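PDB 6B2Y: solute-binding periplasmic protein of iron/siderophore ABC transporter from Yersinia pestis, which probably binds chelated iron in the periplasm and hands it to an ABC transporter of the inner membrane for uptake. Local coordinates for residues A[124-135]-A[146-154]; A[202-210]-A[351-359]. One frame throughout, in Å; residues are numbered along the deposited sequence.

Contact 1: residues A[124-135]-A[146-154]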
ATOM      1  N   LYS A 124     -23.262  13.838  -8.326  1.00 72.66           N
ATOM      2  CA  LYS A 124     -23.097  15.268  -8.193  1.00 71.77           C
ATOM      3  C   LYS A 124     -23.568  15.760  -6.833  1.00 69.17           C
ATOM      4  O   LYS A 124     -23.441  16.944  -6.535  1.00 63.40           O
ATOM      5  CB  LYS A 124     -23.874  15.988  -9.292  1.00 65.62           C
ATOM      6  CG  LYS A 124     -23.896  15.236 -10.609  1.00 65.78           C
ATOM      7  CD  LYS A 124     -22.536  15.293 -11.287  1.00 62.53           C
ATOM      8  CE  LYS A 124     -22.634  15.018 -12.784  1.00 55.03           C
ATOM      9  NZ  LYS A 124     -21.816  15.984 -13.577  1.00 55.37           N
ATOM     10  N   VAL A 125     -24.100  14.860  -5.991  1.00 68.66           N
ATOM     11  CA  VAL A 125     -24.631  15.205  -4.662  1.00 69.59           C
ATOM     12  C   VAL A 125     -23.476  15.397  -3.697  1.00 66.56           C
ATOM     13  O   VAL A 125     -23.298  14.634  -2.741  1.00 63.83           O
ATOM     14  CB  VAL A 125     -25.614  14.119  -4.161  1.00 68.12           C
ATOM     15  CG1 VAL A 125     -26.173  14.452  -2.787  1.00 67.85           C
ATOM     16  CG2 VAL A 125     -26.761  13.930  -5.153  1.00 69.20           C
ATOM     17  N   LEU A 126     -22.665  16.408  -3.925  1.00 67.65           N
ATOM     18  CA  LEU A 126     -21.646  16.698  -2.923  1.00 64.90           C
ATOM     19  C   LEU A 126     -22.009  17.960  -2.131  1.00 61.01           C
ATOM     20  O   LEU A 126     -21.281  18.937  -1.995  1.00 53.48           O
ATOM     21  CB  LEU A 126     -20.261  16.748  -3.512  1.00 63.10           C
ATOM     22  CG  LEU A 126     -19.797  15.425  -4.155  1.00 66.45           C
ATOM     23  CD1 LEU A 126     -20.206  14.210  -3.379  1.00 61.07           C
ATOM     24  CD2 LEU A 126     -20.325  15.297  -5.555  1.00 68.04           C
ATOM     25  N   THR A 127     -23.229  17.829  -1.610  1.00 59.80           N
ATOM     26  CA  THR A 127     -23.790  18.528  -0.469  1.00 55.19           C
ATOM     27  C   THR A 127     -23.181  18.057   0.843  1.00 51.93           C
ATOM     28  O   THR A 127     -23.755  18.313   1.915  1.00 50.66           O
ATOM     29  CB  THR A 127     -25.299  18.290  -0.450  1.00 62.96           C
ATOM     30  OG1 THR A 127     -25.556  17.000   0.118  1.00 64.21           O
ATOM     31  CG2 THR A 127     -25.849  18.295  -1.869  1.00 63.87           C
ATOM     32  N   LEU A 128     -22.047  17.356   0.783  1.00 48.83           N
ATOM     33  CA  LEU A 128     -21.364  16.877   1.975  1.00 49.78           C
ATOM     34  C   LEU A 128     -20.613  17.981   2.693  1.00 43.58           C
ATOM     35  O   LEU A 128     -20.099  17.740   3.789  1.00 44.48           O
ATOM     36  CB  LEU A 128     -20.376  15.751   1.643  1.00 47.28           C
ATOM     37  CG  LEU A 128     -20.916  14.434   1.083  1.00 50.94           C
ATOM     38  CD1 LEU A 128     -22.083  13.943   1.916  1.00 44.09           C
ATOM     39  CD2 LEU A 128     -21.321  14.597  -0.334  1.00 56.48           C
ATOM     40  N   ASN A 129     -20.549  19.172   2.110  1.00 41.90           N
ATOM     41  CA  ASN A 129     -19.830  20.304   2.680  1.00 44.64           C
ATOM     42  C   ASN A 129     -18.389  19.951   3.053  1.00 33.27           C
ATOM     43  O   ASN A 129     -17.970  20.165   4.200  1.00 37.56           O
ATOM     44  CB  ASN A 129     -20.571  20.853   3.890  1.00 43.34           C
ATOM     45  CG  ASN A 129     -21.938  21.364   3.537  1.00 48.68           C
ATOM     46  OD1 ASN A 129     -22.118  22.003   2.500  1.00 50.22           O
ATOM     47  ND2 ASN A 129     -22.918  21.075   4.385  1.00 48.97           N
ATOM     48  N   PRO A 130     -17.606  19.402   2.127  1.00 40.27           N
ATOM     49  CA  PRO A 130     -16.229  19.039   2.471  1.00 33.82           C
ATOM     50  C   PRO A 130     -15.347  20.273   2.614  1.00 31.35           C
ATOM     51  O   PRO A 130     -15.503  21.255   1.883  1.00 33.94           O
ATOM     52  CB  PRO A 130     -15.795  18.164   1.290  1.00 31.92           C
ATOM     53  CG  PRO A 130     -16.557  18.705   0.140  1.00 38.19           C
ATOM     54  CD  PRO A 130     -17.884  19.181   0.694  1.00 37.05           C
ATOM     55  N   ASP A 131     -14.436  20.219   3.599  1.00 31.27           N
ATOM     56  CA  ASP A 131     -13.418  21.251   3.792  1.00 28.36           C
ATOM     57  C   ASP A 131     -12.216  21.033   2.879  1.00 27.69           C
ATOM     58  O   ASP A 131     -11.496  21.986   2.563  1.00 25.10           O
ATOM     59  CB  ASP A 131     -12.911  21.255   5.245  1.00 30.02           C
ATOM     60  CG  ASP A 131     -13.965  21.676   6.256  1.00 34.14           C
ATOM     61  OD1 ASP A 131     -14.830  22.509   5.914  1.00 39.80           O
ATOM     62  OD2 ASP A 131     -13.909  21.181   7.404  1.00 32.28           O
ATOM     63  N   ILE A 132     -11.978  19.790   2.472  1.00 25.86           N
ATOM     64  CA  ILE A 132     -10.786  19.408   1.726  1.00 24.58           C
ATOM     65  C   ILE A 132     -11.028  18.021   1.143  1.00 19.55           C
ATOM     66  O   ILE A 132     -11.790  17.224   1.711  1.00 23.12           O
ATOM     67  CB  ILE A 132      -9.543  19.431   2.639  1.00 22.02           C
ATOM     68  CG1 ILE A 132      -8.255  19.380   1.819  1.00 26.90           C
ATOM     69  CG2 ILE A 132      -9.598  18.295   3.669  1.00 22.94           C
ATOM     70  CD1 ILE A 132      -7.037  19.802   2.606  1.00 26.57           C
ATOM     71  N   ALA A 133     -10.399  17.724   0.007  1.00 22.92           N
ATOM     72  CA  ALA A 133     -10.435  16.399  -0.602  1.00 22.70           C
ATOM     73  C   ALA A 133      -9.014  15.967  -0.946  1.00 24.19           C
ATOM     74  O   ALA A 133      -8.186  16.797  -1.326  1.00 25.15           O
ATOM     75  CB  ALA A 133     -11.312  16.387  -1.863  1.00 23.66           C
ATOM     76  N   ILE A 134      -8.727  14.676  -0.803  1.00 23.26           N
ATOM     77  CA  ILE A 134      -7.381  14.149  -1.028  1.00 23.29           C
ATOM     78  C   ILE A 134      -7.445  13.124  -2.150  1.00 20.47           C
ATOM     79  O   ILE A 134      -8.338  12.266  -2.153  1.00 22.50           O
ATOM     80  CB  ILE A 134      -6.803  13.512   0.251  1.00 23.59           C
ATOM     81  CG1 ILE A 134      -6.909  14.485   1.435  1.00 27.39           C
ATOM     82  CG2 ILE A 134      -5.373  13.088   0.025  1.00 22.68           C
ATOM     83  CD1 ILE A 134      -6.708  13.824   2.782  1.00 34.53           C
ATOM     84  N   PHE A 135      -6.517  13.221  -3.107  1.00 20.06           N
ATOM     85  CA  PHE A 135      -6.371  12.235  -4.172  1.00 24.21           C
ATOM     86  C   PHE A 135      -4.916  11.820  -4.301  1.00 23.19           C
ATOM     87  O   PHE A 135      -4.015  12.455  -3.754  1.00 20.04           O
ATOM     88  CB  PHE A 135      -6.834  12.771  -5.531  1.00 24.54           C
ATOM     89  CG  PHE A 135      -8.303  13.020  -5.619  1.00 27.44           C
ATOM     90  CD1 PHE A 135      -8.855  14.169  -5.072  1.00 28.25           C
ATOM     91  CD2 PHE A 135      -9.127  12.127  -6.280  1.00 27.98           C
ATOM     92  CE1 PHE A 135     -10.208  14.409  -5.165  1.00 31.14           C
ATOM     93  CE2 PHE A 135     -10.474  12.372  -6.377  1.00 32.79           C
ATOM     94  CZ  PHE A 135     -11.013  13.508  -5.825  1.00 30.36           C
ATOM     95  N   SER A 146     -11.302  10.661 -12.179  1.00 63.64           N
ATOM     96  CA  SER A 146     -10.802  12.012 -12.436  1.00 59.83           C
ATOM     97  C   SER A 146     -11.954  12.999 -12.603  1.00 59.13           C
ATOM     98  O   SER A 146     -11.760  14.217 -12.513  1.00 55.43           O
ATOM     99  CB  SER A 146      -9.902  12.027 -13.674  1.00 60.30           C
ATOM    100  OG  SER A 146      -8.951  10.977 -13.619  1.00 61.86           O
ATOM    101  N   GLU A 147     -13.154  12.459 -12.851  1.00 62.19           N
ATOM    102  CA  GLU A 147     -14.338  13.303 -12.992  1.00 54.59           C
ATOM    103  C   GLU A 147     -14.610  14.096 -11.724  1.00 54.73           C
ATOM    104  O   GLU A 147     -15.102  15.230 -11.790  1.00 57.02           O
ATOM    105  CB  GLU A 147     -15.565  12.453 -13.341  1.00 60.16           C
ATOM    106  CG  GLU A 147     -15.310  11.295 -14.306  1.00 59.29           C
ATOM    107  CD  GLU A 147     -16.507  10.352 -14.418  1.00 57.62           C
ATOM    108  OE1 GLU A 147     -17.525  10.592 -13.731  1.00 58.75           O
ATOM    109  OE2 GLU A 147     -16.435   9.373 -15.197  1.00 55.24           O
ATOM    110  N   LEU A 148     -14.294  13.520 -10.563  1.00 54.55           N
ATOM    111  CA  LEU A 148     -14.578  14.189  -9.304  1.00 50.69           C
ATOM    112  C   LEU A 148     -13.610  15.333  -9.028  1.00 49.02           C
ATOM    113  O   LEU A 148     -13.995  16.323  -8.412  1.00 48.18           O
ATOM    114  CB  LEU A 148     -14.550  13.180  -8.158  1.00 50.52           C
ATOM    115  CG  LEU A 148     -14.933  13.709  -6.774  1.00 49.70           C
ATOM    116  CD1 LEU A 148     -16.286  14.401  -6.801  1.00 53.37           C
ATOM    117  CD2 LEU A 148     -14.949  12.587  -5.771  1.00 41.10           C
ATOM    118  N   VAL A 149     -12.361  15.243  -9.469  1.00 51.70           N
ATOM    119  CA  VAL A 149     -11.444  16.355  -9.225  1.00 49.15           C
ATOM    120  C   VAL A 149     -11.950  17.624  -9.904  1.00 49.90           C
ATOM    121  O   VAL A 149     -12.009  18.698  -9.296  1.00 48.36           O
ATOM    122  CB  VAL A 149     -10.028  15.988  -9.693  1.00 47.83           C
ATOM    123  CG1 VAL A 149      -9.107  17.173  -9.517  1.00 41.32           C
ATOM    124  CG2 VAL A 149      -9.539  14.772  -8.919  1.00 42.72           C
ATOM    125  N   LYS A 150     -12.338  17.507 -11.171  1.00 53.22           N
ATOM    126  CA  LYS A 150     -12.809  18.655 -11.937  1.00 54.36           C
ATOM    127  C   LYS A 150     -14.030  19.305 -11.281  1.00 50.41           C
ATOM    128  O   LYS A 150     -14.131  20.538 -11.200  1.00 53.51           O
ATOM    129  CB  LYS A 150     -13.107  18.169 -13.351  1.00 51.88           C
ATOM    130  CG  LYS A 150     -13.600  19.239 -14.313  1.00 54.09           C
ATOM    131  CD  LYS A 150     -13.978  18.526 -15.586  1.00 51.32           C
ATOM    132  CE  LYS A 150     -14.068  19.421 -16.741  1.00 54.08           C
ATOM    133  NZ  LYS A 150     -14.978  20.610 -16.419  1.00 56.62           N
ATOM    134  N   GLN A 151     -14.953  18.484 -10.779  1.00 51.86           N
ATOM    135  CA  GLN A 151     -16.151  19.013 -10.137  1.00 56.99           C
ATOM    136  C   GLN A 151     -15.788  19.799  -8.874  1.00 53.69           C
ATOM    137  O   GLN A 151     -16.250  20.927  -8.673  1.00 48.51           O
ATOM    138  CB  GLN A 151     -17.117  17.862  -9.833  1.00 57.22           C
ATOM    139  CG  GLN A 151     -18.272  18.182  -8.901  1.00 59.04           C
ATOM    140  CD  GLN A 151     -19.407  17.181  -9.051  1.00 67.58           C
ATOM    141  OE1 GLN A 151     -20.267  17.325  -9.917  1.00 70.73           O
ATOM    142  NE2 GLN A 151     -19.399  16.149  -8.221  1.00 69.56           N
ATOM    143  N   LEU A 152     -14.928  19.229  -8.024  1.00 54.52           N
ATOM    144  CA  LEU A 152     -14.550  19.896  -6.786  1.00 48.09           C
ATOM    145  C   LEU A 152     -13.846  21.225  -7.047  1.00 47.85           C
ATOM    146  O   LEU A 152     -14.076  22.207  -6.327  1.00 47.34           O
ATOM    147  CB  LEU A 152     -13.655  18.968  -5.957  1.00 50.19           C
ATOM    148  CG  LEU A 152     -14.289  17.770  -5.261  1.00 48.27           C
ATOM    149  CD1 LEU A 152     -13.293  16.633  -5.016  1.00 47.36           C
ATOM    150  CD2 LEU A 152     -14.992  18.164  -3.977  1.00 46.61           C
ATOM    151  N   GLU A 153     -12.939  21.261  -8.027  1.00 51.43           N
ATOM    152  CA  GLU A 153     -12.138  22.458  -8.273  1.00 51.24           C
ATOM    153  C   GLU A 153     -13.017  23.651  -8.635  1.00 50.61           C
ATOM    154  O   GLU A 153     -12.790  24.770  -8.157  1.00 52.66           O
ATOM    155  CB  GLU A 153     -11.109  22.182  -9.372  1.00 52.04           C
ATOM    156  CG  GLU A 153      -9.933  21.339  -8.894  1.00 47.81           C
ATOM    157  CD  GLU A 153      -8.772  21.346  -9.865  1.00 52.11           C
ATOM    158  OE1 GLU A 153      -7.774  22.048  -9.598  1.00 51.77           O
ATOM    159  OE2 GLU A 153      -8.860  20.653 -10.899  1.00 56.89           O
ATOM    160  N   LYS A 154     -14.041  23.432  -9.462  1.00 53.30           N
ATOM    161  CA  LYS A 154     -14.918  24.535  -9.841  1.00 51.39           C
ATOM    162  C   LYS A 154     -15.864  24.918  -8.708  1.00 52.69           C
ATOM    163  O   LYS A 154     -16.310  26.071  -8.645  1.00 52.83           O
ATOM    164  CB  LYS A 154     -15.696  24.194 -11.112  1.00 47.44           C
ATOM    165  CG  LYS A 154     -14.978  24.640 -12.380  1.00 47.99           C
ATOM    166  CD  LYS A 154     -15.636  24.113 -13.654  1.00 47.81           C
ATOM    167  CE  LYS A 154     -16.787  24.994 -14.125  1.00 41.07           C
ATOM    168  NZ  LYS A 154     -17.430  24.429 -15.359  1.00 36.73           N
TER
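Ala133 and Leu152 face each other where strand 132-135 and helix 147-154 run nearly antiparallel, their axes 10.5 Å apart at an angle of 153°. The Phe135 ring carries the inner end of the contact. Val149 CG2 sits over the centre of one ring face, 3.5 Å from the centroid and 8° off the normal, a CH-pi contact. Leu152 CD1 meets the same ring in its plane, 3.8 Å from Phe135 CE1, and also touches Ala133 CB at 3.7 Å. Leu148 has CG anti to its backbone N (chi1 -176°), which sets CG 4.0 Å from Phe135 CZ at the ring edge. Toward the surface, Gln151 reaches out to the loop before the strand: its side chain crosses that of Leu126 at about a right angle, and OE1 lies 3.3 Å from Lys124 CD. Gln151 NE2 has a weak hydrogen bond to Glu123 O. No hydrogen bond joins the two segments. Phe135, Leu148, Val149, Leu152 and Ala133 form the apolar part, which Val159 and Phe161 of the next strand continue around Phe135. Strand 132-136, helix 147-154 and the parallel strand 159-162 form a beta-alpha-beta crossover in the N-terminal lobe of a periplasmic binding protein.

Contact 2: residues A[202-210]-A[351-359]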
ATOM      1  N   LYS A 202      16.934   0.719   9.580  1.00 23.22           N
ATOM      2  CA  LYS A 202      17.277  -0.628  10.040  1.00 21.60           C
ATOM      3  C   LYS A 202      17.654  -1.530   8.882  1.00 25.13           C
ATOM      4  O   LYS A 202      18.507  -2.418   9.026  1.00 28.26           O
ATOM      5  CB  LYS A 202      16.103  -1.258  10.789  1.00 22.68           C
ATOM      6  CG  LYS A 202      15.818  -0.649  12.127  1.00 28.41           C
ATOM      7  CD  LYS A 202      14.531  -1.216  12.700  1.00 29.58           C
ATOM      8  CE  LYS A 202      14.210  -0.565  14.021  1.00 33.03           C
ATOM      9  NZ  LYS A 202      12.988  -1.139  14.629  1.00 29.99           N
ATOM     10  N   VAL A 203      17.009  -1.335   7.738  1.00 23.21           N
ATOM     11  CA  VAL A 203      17.276  -2.118   6.541  1.00 24.38           C
ATOM     12  C   VAL A 203      18.450  -1.549   5.763  1.00 26.69           C
ATOM     13  O   VAL A 203      19.362  -2.286   5.382  1.00 23.53           O
ATOM     14  CB  VAL A 203      16.009  -2.179   5.659  1.00 22.52           C
ATOM     15  CG1 VAL A 203      16.327  -2.779   4.294  1.00 21.29           C
ATOM     16  CG2 VAL A 203      14.893  -2.971   6.368  1.00 22.59           C
ATOM     17  N   THR A 204      18.445  -0.232   5.508  1.00 24.74           N
ATOM     18  CA  THR A 204      19.479   0.334   4.649  1.00 24.71           C
ATOM     19  C   THR A 204      20.835   0.393   5.332  1.00 27.57           C
ATOM     20  O   THR A 204      21.853   0.405   4.628  1.00 25.44           O
ATOM     21  CB  THR A 204      19.094   1.736   4.146  1.00 23.29           C
ATOM     22  OG1 THR A 204      18.958   2.645   5.246  1.00 25.84           O
ATOM     23  CG2 THR A 204      17.799   1.655   3.338  1.00 24.43           C
ATOM     24  N   ASP A 205      20.874   0.444   6.668  1.00 25.19           N
ATOM     25  CA  ASP A 205      22.151   0.324   7.377  1.00 29.44           C
ATOM     26  C   ASP A 205      22.941  -0.867   6.846  1.00 30.52           C
ATOM     27  O   ASP A 205      24.171  -0.800   6.707  1.00 31.42           O
ATOM     28  CB  ASP A 205      21.920   0.161   8.888  1.00 31.98           C
ATOM     29  CG  ASP A 205      21.670   1.491   9.631  1.00 34.17           C
ATOM     30  OD1 ASP A 205      21.666   2.586   9.030  1.00 32.90           O
ATOM     31  OD2 ASP A 205      21.473   1.419  10.864  1.00 38.07           O
ATOM     32  N   ILE A 206      22.243  -1.959   6.534  1.00 25.67           N
ATOM     33  CA  ILE A 206      22.857  -3.171   5.992  1.00 29.71           C
ATOM     34  C   ILE A 206      22.886  -3.157   4.467  1.00 28.01           C
ATOM     35  O   ILE A 206      23.918  -3.450   3.853  1.00 29.34           O
ATOM     36  CB  ILE A 206      22.112  -4.423   6.521  1.00 28.62           C
ATOM     37  CG1 ILE A 206      22.389  -4.620   8.010  1.00 30.98           C
ATOM     38  CG2 ILE A 206      22.514  -5.653   5.722  1.00 29.32           C
ATOM     39  CD1 ILE A 206      21.541  -5.696   8.668  1.00 36.33           C
ATOM     40  N   THR A 207      21.763  -2.853   3.806  1.00 25.57           N
ATOM     41  CA  THR A 207      21.728  -3.025   2.355  1.00 25.42           C
ATOM     42  C   THR A 207      22.475  -1.935   1.582  1.00 29.24           C
ATOM     43  O   THR A 207      22.787  -2.151   0.404  1.00 31.20           O
ATOM     44  CB  THR A 207      20.284  -3.100   1.842  1.00 24.57           C
ATOM     45  OG1 THR A 207      19.600  -1.896   2.201  1.00 24.44           O
ATOM     46  CG2 THR A 207      19.540  -4.320   2.451  1.00 24.83           C
ATOM     47  N   ASN A 208      22.769  -0.783   2.200  1.00 28.05           N
ATOM     48  CA  ASN A 208      23.578   0.226   1.508  1.00 29.63           C
ATOM     49  C   ASN A 208      24.950  -0.321   1.117  1.00 34.72           C
ATOM     50  O   ASN A 208      25.503   0.071   0.077  1.00 34.83           O
ATOM     51  CB  ASN A 208      23.760   1.473   2.383  1.00 29.85           C
ATOM     52  CG  ASN A 208      22.536   2.390   2.390  1.00 26.37           C
ATOM     53  OD1 ASN A 208      21.673   2.305   1.522  1.00 29.51           O
ATOM     54  ND2 ASN A 208      22.468   3.278   3.383  1.00 28.11           N
ATOM     55  N   LYS A 209      25.514  -1.225   1.927  1.00 34.82           N
ATOM     56  CA  LYS A 209      26.885  -1.703   1.735  1.00 29.72           C
ATOM     57  C   LYS A 209      27.003  -2.904   0.809  1.00 35.36           C
ATOM     58  O   LYS A 209      28.123  -3.296   0.467  1.00 35.75           O
ATOM     59  CB  LYS A 209      27.512  -2.064   3.086  1.00 35.91           C
ATOM     60  CG  LYS A 209      27.272  -1.042   4.178  1.00 40.64           C
ATOM     61  CD  LYS A 209      28.200   0.148   4.034  1.00 46.12           C
ATOM     62  CE  LYS A 209      27.838   1.249   5.029  1.00 49.21           C
ATOM     63  NZ  LYS A 209      28.317   0.981   6.417  1.00 50.91           N
ATOM     64  N   ILE A 210      25.894  -3.508   0.397  1.00 32.68           N
ATOM     65  CA  ILE A 210      25.958  -4.748  -0.380  1.00 28.19           C
ATOM     66  C   ILE A 210      26.314  -4.433  -1.828  1.00 29.84           C
ATOM     67  O   ILE A 210      25.603  -3.659  -2.485  1.00 29.93           O
ATOM     68  CB  ILE A 210      24.641  -5.526  -0.299  1.00 30.88           C
ATOM     69  CG1 ILE A 210      24.389  -5.989   1.136  1.00 27.71           C
ATOM     70  CG2 ILE A 210      24.659  -6.687  -1.267  1.00 31.71           C
ATOM     71  CD1 ILE A 210      23.026  -6.578   1.352  1.00 24.88           C
ATOM     72  N   TYR A 351      17.970 -11.488   2.765  1.00 25.81           N
ATOM     73  CA  TYR A 351      19.182 -11.704   3.557  1.00 28.70           C
ATOM     74  C   TYR A 351      18.776 -12.196   4.937  1.00 29.54           C
ATOM     75  O   TYR A 351      18.843 -11.451   5.922  1.00 26.43           O
ATOM     76  CB  TYR A 351      20.011 -10.419   3.634  1.00 28.72           C
ATOM     77  CG  TYR A 351      20.365  -9.851   2.275  1.00 27.04           C
ATOM     78  CD1 TYR A 351      21.456 -10.330   1.558  1.00 26.12           C
ATOM     79  CD2 TYR A 351      19.613  -8.825   1.707  1.00 23.82           C
ATOM     80  CE1 TYR A 351      21.777  -9.828   0.321  1.00 27.56           C
ATOM     81  CE2 TYR A 351      19.937  -8.306   0.460  1.00 24.45           C
ATOM     82  CZ  TYR A 351      21.035  -8.800  -0.224  1.00 25.12           C
ATOM     83  OH  TYR A 351      21.380  -8.305  -1.464  1.00 24.82           O
ATOM     84  N   PRO A 352      18.340 -13.459   5.037  1.00 27.78           N
ATOM     85  CA  PRO A 352      17.833 -13.959   6.329  1.00 32.19           C
ATOM     86  C   PRO A 352      18.852 -13.877   7.449  1.00 33.40           C
ATOM     87  O   PRO A 352      18.510 -13.498   8.575  1.00 29.83           O
ATOM     88  CB  PRO A 352      17.460 -15.419   6.021  1.00 34.19           C
ATOM     89  CG  PRO A 352      17.424 -15.532   4.533  1.00 33.62           C
ATOM     90  CD  PRO A 352      18.360 -14.495   3.996  1.00 30.77           C
ATOM     91  N   GLU A 353      20.108 -14.218   7.158  1.00 36.14           N
ATOM     92  CA  GLU A 353      21.153 -14.204   8.174  1.00 36.81           C
ATOM     93  C   GLU A 353      21.369 -12.802   8.732  1.00 38.73           C
ATOM     94  O   GLU A 353      21.381 -12.597   9.951  1.00 39.07           O
ATOM     95  CB  GLU A 353      22.447 -14.758   7.570  1.00 39.60           C
ATOM     96  CG  GLU A 353      23.692 -14.505   8.397  1.00 51.45           C
ATOM     97  CD  GLU A 353      24.508 -15.762   8.616  1.00 52.87           C
ATOM     98  OE1 GLU A 353      25.158 -15.868   9.679  1.00 56.67           O
ATOM     99  OE2 GLU A 353      24.503 -16.641   7.724  1.00 56.32           O
ATOM    100  N   GLN A 354      21.521 -11.815   7.847  1.00 35.97           N
ATOM    101  CA  GLN A 354      21.840 -10.460   8.273  1.00 34.48           C
ATOM    102  C   GLN A 354      20.677  -9.774   8.974  1.00 32.68           C
ATOM    103  O   GLN A 354      20.899  -8.819   9.727  1.00 33.36           O
ATOM    104  CB  GLN A 354      22.295  -9.661   7.054  1.00 31.82           C
ATOM    105  CG  GLN A 354      23.054 -10.536   6.060  1.00 35.93           C
ATOM    106  CD  GLN A 354      23.895  -9.740   5.088  1.00 42.55           C
ATOM    107  OE1 GLN A 354      24.408  -8.663   5.419  1.00 48.08           O
ATOM    108  NE2 GLN A 354      24.048 -10.265   3.874  1.00 39.45           N
ATOM    109  N   PHE A 355      19.450 -10.249   8.775  1.00 34.11           N
ATOM    110  CA  PHE A 355      18.269  -9.654   9.387  1.00 32.29           C
ATOM    111  C   PHE A 355      17.598 -10.626  10.353  1.00 36.12           C
ATOM    112  O   PHE A 355      16.372 -10.651  10.484  1.00 34.56           O
ATOM    113  CB  PHE A 355      17.284  -9.183   8.319  1.00 30.16           C
ATOM    114  CG  PHE A 355      17.775  -7.989   7.531  1.00 28.26           C
ATOM    115  CD1 PHE A 355      17.834  -6.733   8.116  1.00 27.29           C
ATOM    116  CD2 PHE A 355      18.171  -8.134   6.213  1.00 28.67           C
ATOM    117  CE1 PHE A 355      18.289  -5.643   7.399  1.00 27.56           C
ATOM    118  CE2 PHE A 355      18.619  -7.052   5.487  1.00 24.78           C
ATOM    119  CZ  PHE A 355      18.680  -5.805   6.082  1.00 25.76           C
ATOM    120  N   ALA A 356      18.396 -11.432  11.062  1.00 37.58           N
ATOM    121  CA  ALA A 356      17.821 -12.337  12.054  1.00 36.55           C
ATOM    122  C   ALA A 356      17.221 -11.575  13.232  1.00 39.13           C
ATOM    123  O   ALA A 356      16.219 -12.010  13.809  1.00 41.78           O
ATOM    124  CB  ALA A 356      18.884 -13.326  12.536  1.00 39.76           C
ATOM    125  N   ASP A 357      17.796 -10.431  13.584  1.00 41.42           N
ATOM    126  CA  ASP A 357      17.308  -9.622  14.692  1.00 42.04           C
ATOM    127  C   ASP A 357      16.126  -8.731  14.316  1.00 41.28           C
ATOM    128  O   ASP A 357      15.547  -8.094  15.204  1.00 44.74           O
ATOM    129  CB  ASP A 357      18.454  -8.760  15.234  1.00 42.88           C
ATOM    130  CG  ASP A 357      19.097  -7.888  14.152  1.00 51.07           C
ATOM    131  OD1 ASP A 357      19.169  -6.652  14.350  1.00 53.87           O
ATOM    132  OD2 ASP A 357      19.523  -8.434  13.103  1.00 48.68           O
ATOM    133  N   LEU A 358      15.756  -8.670  13.040  1.00 34.35           N
ATOM    134  CA  LEU A 358      14.701  -7.783  12.561  1.00 33.81           C
ATOM    135  C   LEU A 358      13.387  -8.546  12.487  1.00 28.99           C
ATOM    136  O   LEU A 358      13.318  -9.604  11.860  1.00 33.59           O
ATOM    137  CB  LEU A 358      15.066  -7.212  11.187  1.00 30.49           C
ATOM    138  CG  LEU A 358      14.040  -6.309  10.481  1.00 26.89           C
ATOM    139  CD1 LEU A 358      13.825  -5.079  11.306  1.00 27.40           C
ATOM    140  CD2 LEU A 358      14.497  -5.958   9.076  1.00 29.33           C
ATOM    141  N   ASP A 359      12.345  -7.995  13.107  1.00 32.56           N
ATOM    142  CA  ASP A 359      11.029  -8.632  13.178  1.00 29.19           C
ATOM    143  C   ASP A 359       9.958  -7.667  12.677  1.00 30.19           C
ATOM    144  O   ASP A 359       9.469  -6.822  13.450  1.00 28.19           O
ATOM    145  CB  ASP A 359      10.724  -9.071  14.606  1.00 33.61           C
ATOM    146  CG  ASP A 359       9.366  -9.742  14.740  1.00 37.43           C
ATOM    147  OD1 ASP A 359       8.628  -9.852  13.735  1.00 31.69           O
ATOM    148  OD2 ASP A 359       9.043 -10.172  15.871  1.00 43.57           O
TER
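Ile206 and Phe355 meet where the C-terminal end of the long helix 186-207 packs on the loop between helices 340-350 and 360-371. In this family of binding proteins such a long helix spans the two lobes, and here its end rests on the C-terminal lobe. Phe355 extends its ring rim toward the last helical turns. Lys202 O and Val203 O both lie at the ring edge, in its plane, with Lys202 O 3.6 Å from Phe355 CE1. Val203 O is already engaged by the backbone N atoms of Ile206 and Thr207. Ile206 places CG1 anti to its carbonyl carbon (chi1 -70°) and continues extended through chi2, which brings CD1 to 3.5 Å from Phe355 CE1 and 3.4 Å from Gln354 O. Its other branch, CG2, packs against Gln354 OE1. Thr207 turns its methyl to the Phe355 edge, CG2 standing 4.0 Å from CZ, while its hydroxyl bonds to Gln245 O. Beyond the ring, Leu358 spreads its two methyls: CD1 is crossed at a slant by the Lys202 chain, at its CD, and CD2 is 4.1 Å from Val203 CG2. Helix 340-350 backs this part of the contact, with Ala347 against both Val203 and Phe355. At the other end the Tyr351 hydroxyl is hydrogen-bonded to Gly247 O. Ile210, coming from the opposite direction, sets CD1 over one face of that phenol ring, 3.6 Å from the centroid and 21° off the normal, displaced toward the rim and 3.4 Å from Tyr351 CZ.

Contacts 1 and 2 lie on opposite sides of the chain's centre, their own centres 44 Å apart and their nearest atoms about 25 Å apart, without touching. They follow one another along the chain, contact 1 closing before contact 2 opens. Contact 1 is local, with ten residues between its segments, and belongs to the five-stranded parallel sheet of one lobe. Contact 2 has 140 residues between its segments and brings the end of the long helix 186-207 against the other lobe. The Thr207 side chain in contact 2 is about 10 Å from a bound sodium ion. Contact 1 is thus packing within the N-terminal lobe, whereas contact 2 joins the lobe-spanning helix to the C-terminal lobe.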